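Local coordinates for antifreeze protein (Marinomonas primoryensis, PDB 3P4G), which binds ice crystals and probably checks their growth, acting as a hyperactive, calcium-dependent antifreeze protein built as a right-handed beta-helix, at residues T157-L162 against G175-T180. Numbering follows the deposited sequence.
With CA (calcium ion), chain K; CA (calcium ion), chain L; CA (calcium ion), chain J.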
ATOM      1  N   THR A 157     -10.286  -7.427   3.259  1.00  7.82           N
ATOM      2  CA  THR A 157     -10.798  -8.170   2.158  1.00  7.65           C
ATOM      3  C   THR A 157     -11.238  -7.189   1.088  1.00  7.77           C
ATOM      4  O   THR A 157     -11.352  -5.957   1.310  1.00  7.49           O
ATOM      5  CB  THR A 157     -11.995  -9.059   2.587  1.00  8.61           C
ATOM      6  OG1 THR A 157     -13.133  -8.213   2.839  1.00  8.86           O
ATOM      7  CG2 THR A 157     -11.632  -9.944   3.832  1.00  8.41           C
ATOM      8  N   GLY A 158     -11.433  -7.739  -0.105  1.00  8.98           N
ATOM      9  CA  GLY A 158     -11.773  -6.927  -1.278  1.00  7.65           C
ATOM     10  C   GLY A 158     -10.590  -6.588  -2.187  1.00  7.20           C
ATOM     11  O   GLY A 158      -9.429  -6.584  -1.777  1.00  8.13           O
ATOM     12  N   ASN A 159     -10.920  -6.287  -3.424  1.00  7.78           N
ATOM     13  CA  ASN A 159      -9.950  -5.799  -4.413  1.00  5.78           C
ATOM     14  C   ASN A 159      -9.692  -4.289  -4.165  1.00  6.53           C
ATOM     15  O   ASN A 159     -10.436  -3.440  -4.662  1.00  6.84           O
ATOM     16  CB  ASN A 159     -10.500  -6.005  -5.819  1.00  6.40           C
ATOM     17  CG  ASN A 159     -10.865  -7.437  -6.109  1.00  8.94           C
ATOM     18  OD1 ASN A 159     -10.093  -8.360  -5.866  1.00  7.69           O
ATOM     19  ND2 ASN A 159     -11.999  -7.621  -6.705  1.00  6.71           N
ATOM     20  N   ASP A 160      -8.674  -3.992  -3.349  1.00  4.20           N
ATOM     21  CA  ASP A 160      -8.427  -2.615  -2.878  1.00  4.54           C
ATOM     22  C   ASP A 160      -7.344  -1.934  -3.694  1.00  5.26           C
ATOM     23  O   ASP A 160      -6.392  -2.570  -4.183  1.00  5.59           O
ATOM     24  CB  ASP A 160      -7.999  -2.640  -1.393  1.00  6.20           C
ATOM     25  CG  ASP A 160      -9.030  -3.409  -0.498  1.00  9.58           C
ATOM     26  OD1 ASP A 160     -10.212  -2.981  -0.381  1.00  7.33           O
ATOM     27  OD2 ASP A 160      -8.680  -4.446   0.100  1.00  7.60           O
ATOM     28  N   ASN A 161      -7.451  -0.616  -3.762  1.00  5.33           N
ATOM     29  CA  ASN A 161      -6.480   0.189  -4.483  1.00  6.18           C
ATOM     30  C   ASN A 161      -5.928   1.218  -3.501  1.00  7.75           C
ATOM     31  O   ASN A 161      -6.710   1.956  -2.867  1.00  7.91           O
ATOM     32  CB  ASN A 161      -7.128   0.899  -5.647  1.00  7.84           C
ATOM     33  CG  ASN A 161      -6.094   1.680  -6.458  1.00  9.60           C
ATOM     34  OD1 ASN A 161      -5.158   1.093  -6.958  1.00 19.43           O
ATOM     35  ND2 ASN A 161      -6.224   3.012  -6.536  1.00 13.74           N
ATOM     36  N   LEU A 162      -4.605   1.190  -3.324  1.00  5.95           N
ATOM     37  CA  LEU A 162      -3.905   2.094  -2.398  1.00  5.32           C
ATOM     38  C   LEU A 162      -2.885   2.913  -3.196  1.00  6.38           C
ATOM     39  O   LEU A 162      -1.995   2.333  -3.832  1.00  5.78           O
ATOM     40  CB  LEU A 162      -3.216   1.290  -1.297  1.00  6.57           C
ATOM     41  CG  LEU A 162      -2.304   2.116  -0.363  1.00  6.94           C
ATOM     42  CD1 LEU A 162      -3.086   3.274   0.301  1.00  7.89           C
ATOM     43  CD2 LEU A 162      -1.721   1.165   0.676  1.00 10.11           C
ATOM     44  N   GLY A 175      -4.357  -7.413   2.444  1.00  6.65           N
ATOM     45  CA  GLY A 175      -5.368  -8.424   2.777  1.00  8.87           C
ATOM     46  C   GLY A 175      -5.751  -9.291   1.572  1.00  8.20           C
ATOM     47  O   GLY A 175      -5.054  -9.316   0.526  1.00  8.49           O
ATOM     48  N   THR A 176      -6.835 -10.011   1.709  1.00  6.23           N
ATOM     49  CA  THR A 176      -7.246 -10.960   0.662  1.00  7.07           C
ATOM     50  C   THR A 176      -7.661 -10.193  -0.612  1.00  6.98           C
ATOM     51  O   THR A 176      -7.771  -8.939  -0.613  1.00  7.70           O
ATOM     52  CB  THR A 176      -8.413 -11.856   1.097  1.00  6.86           C
ATOM     53  OG1 THR A 176      -9.601 -11.057   1.238  1.00  7.78           O
ATOM     54  CG2 THR A 176      -8.080 -12.642   2.460  1.00  8.08           C
ATOM     55  N   ASP A 177      -7.876 -10.975  -1.665  1.00  7.68           N
ATOM     56  CA  ASP A 177      -8.296 -10.461  -3.015  1.00  6.51           C
ATOM     57  C   ASP A 177      -7.183  -9.683  -3.741  1.00  7.32           C
ATOM     58  O   ASP A 177      -6.021  -9.660  -3.294  1.00  5.30           O
ATOM     59  CB  ASP A 177      -9.648  -9.715  -2.878  1.00  7.33           C
ATOM     60  CG  ASP A 177     -10.677 -10.592  -2.206  1.00  8.84           C
ATOM     61  OD1 ASP A 177     -11.053 -10.304  -1.038  1.00  8.93           O
ATOM     62  OD2 ASP A 177     -11.081 -11.618  -2.838  1.00 11.14           O
ATOM     63  N   ASN A 178      -7.541  -9.084  -4.869  1.00  5.59           N
ATOM     64  CA  ASN A 178      -6.547  -8.655  -5.878  1.00  6.15           C
ATOM     65  C   ASN A 178      -6.345  -7.145  -5.738  1.00  4.48           C
ATOM     66  O   ASN A 178      -7.137  -6.321  -6.196  1.00  6.94           O
ATOM     67  CB  ASN A 178      -7.018  -8.999  -7.235  1.00  6.21           C
ATOM     68  CG  ASN A 178      -7.320 -10.496  -7.380  1.00  9.26           C
ATOM     69  OD1 ASN A 178      -6.650 -11.369  -6.788  1.00 10.52           O
ATOM     70  ND2 ASN A 178      -8.337 -10.797  -8.182  1.00  9.93           N
ATOM     71  N   ASP A 179      -5.289  -6.822  -5.034  1.00  4.62           N
ATOM     72  CA  ASP A 179      -5.022  -5.456  -4.636  1.00  4.62           C
ATOM     73  C   ASP A 179      -3.895  -4.788  -5.440  1.00  5.84           C
ATOM     74  O   ASP A 179      -2.967  -5.467  -5.907  1.00  5.32           O
ATOM     75  CB  ASP A 179      -4.555  -5.432  -3.187  1.00  6.29           C
ATOM     76  CG  ASP A 179      -5.543  -6.120  -2.233  1.00  7.46           C
ATOM     77  OD1 ASP A 179      -6.677  -5.616  -2.007  1.00  7.68           O
ATOM     78  OD2 ASP A 179      -5.191  -7.157  -1.648  1.00  6.25           O
ATOM     79  N   THR A 180      -3.970  -3.450  -5.511  1.00  5.24           N
ATOM     80  CA  THR A 180      -2.951  -2.597  -6.199  1.00  5.45           C
ATOM     81  C   THR A 180      -2.421  -1.634  -5.169  1.00  6.32           C
ATOM     82  O   THR A 180      -3.198  -1.034  -4.415  1.00  6.41           O
ATOM     83  CB  THR A 180      -3.528  -1.792  -7.329  1.00  5.73           C
ATOM     84  OG1 THR A 180      -3.900  -2.718  -8.357  1.00  6.92           O
ATOM     85  CG2 THR A 180      -2.504  -0.766  -7.863  1.00  8.01           C
TER
HETATM   86 CA    CA K 407      -7.692  -6.578  -0.162  1.00  4.35          CA
HETATM   87 CA    CA L 408      -4.185  -9.267  -1.801  1.00  4.69          CA
HETATM   88 CA    CA J 406     -11.256  -3.727   1.532  1.00  4.27          CA
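OD1 of D179 is gripped twice, by a calcium ion and by the backbone N of D160. It binds the calcium ion of chain K at 2.3 Å, and D160 N donates to it at 2.9 Å on the anti side of the carboxylate. The same calcium takes O of G158, OD2 of D160 and O of T176, with M174 and G156 completing the site. It therefore ties two successive turns together. The carboxylates of D160 and D179 each bridge two ions: OD1 of D160 reaches the calcium of chain J, and OD2 of D179 binds that of chain L at 2.3 Å, where O of G175 and O of D177 also bind. Successive calcium ions thus share a carboxylate, making a row along the turns. The metals probably offset the charge of the close carboxylates.

D177 points toward the other turn. Its OD1 accepts from G158 N at 2.8 Å and from T176 OG1, which arrive from opposite faces of the carboxylate. With an alanine here, G158 N would probably lose this acceptor, and the T176 hydroxyl what fixes its direction. N159 answers in reverse. Its CG stands beside the backbone N (chi1 -56°), which brings OD1 to 2.8 Å from N178 N, in the carbonyl plane. The side chains of T157 and T176 run alongside each other in the same direction, OG1 of T176 resting 3.4 Å from CB of T157.

Parallel strand pairing begins at N161 and T180. T180 N donates to D160 O at 2.9 Å, and T180 O accepts from L162 N. The calcium-binding turns thus lead into neighbouring parallel strands 161-164 and 180-183 of the beta-helix, with strand 142-145 next to the first and 201-204 next to the second.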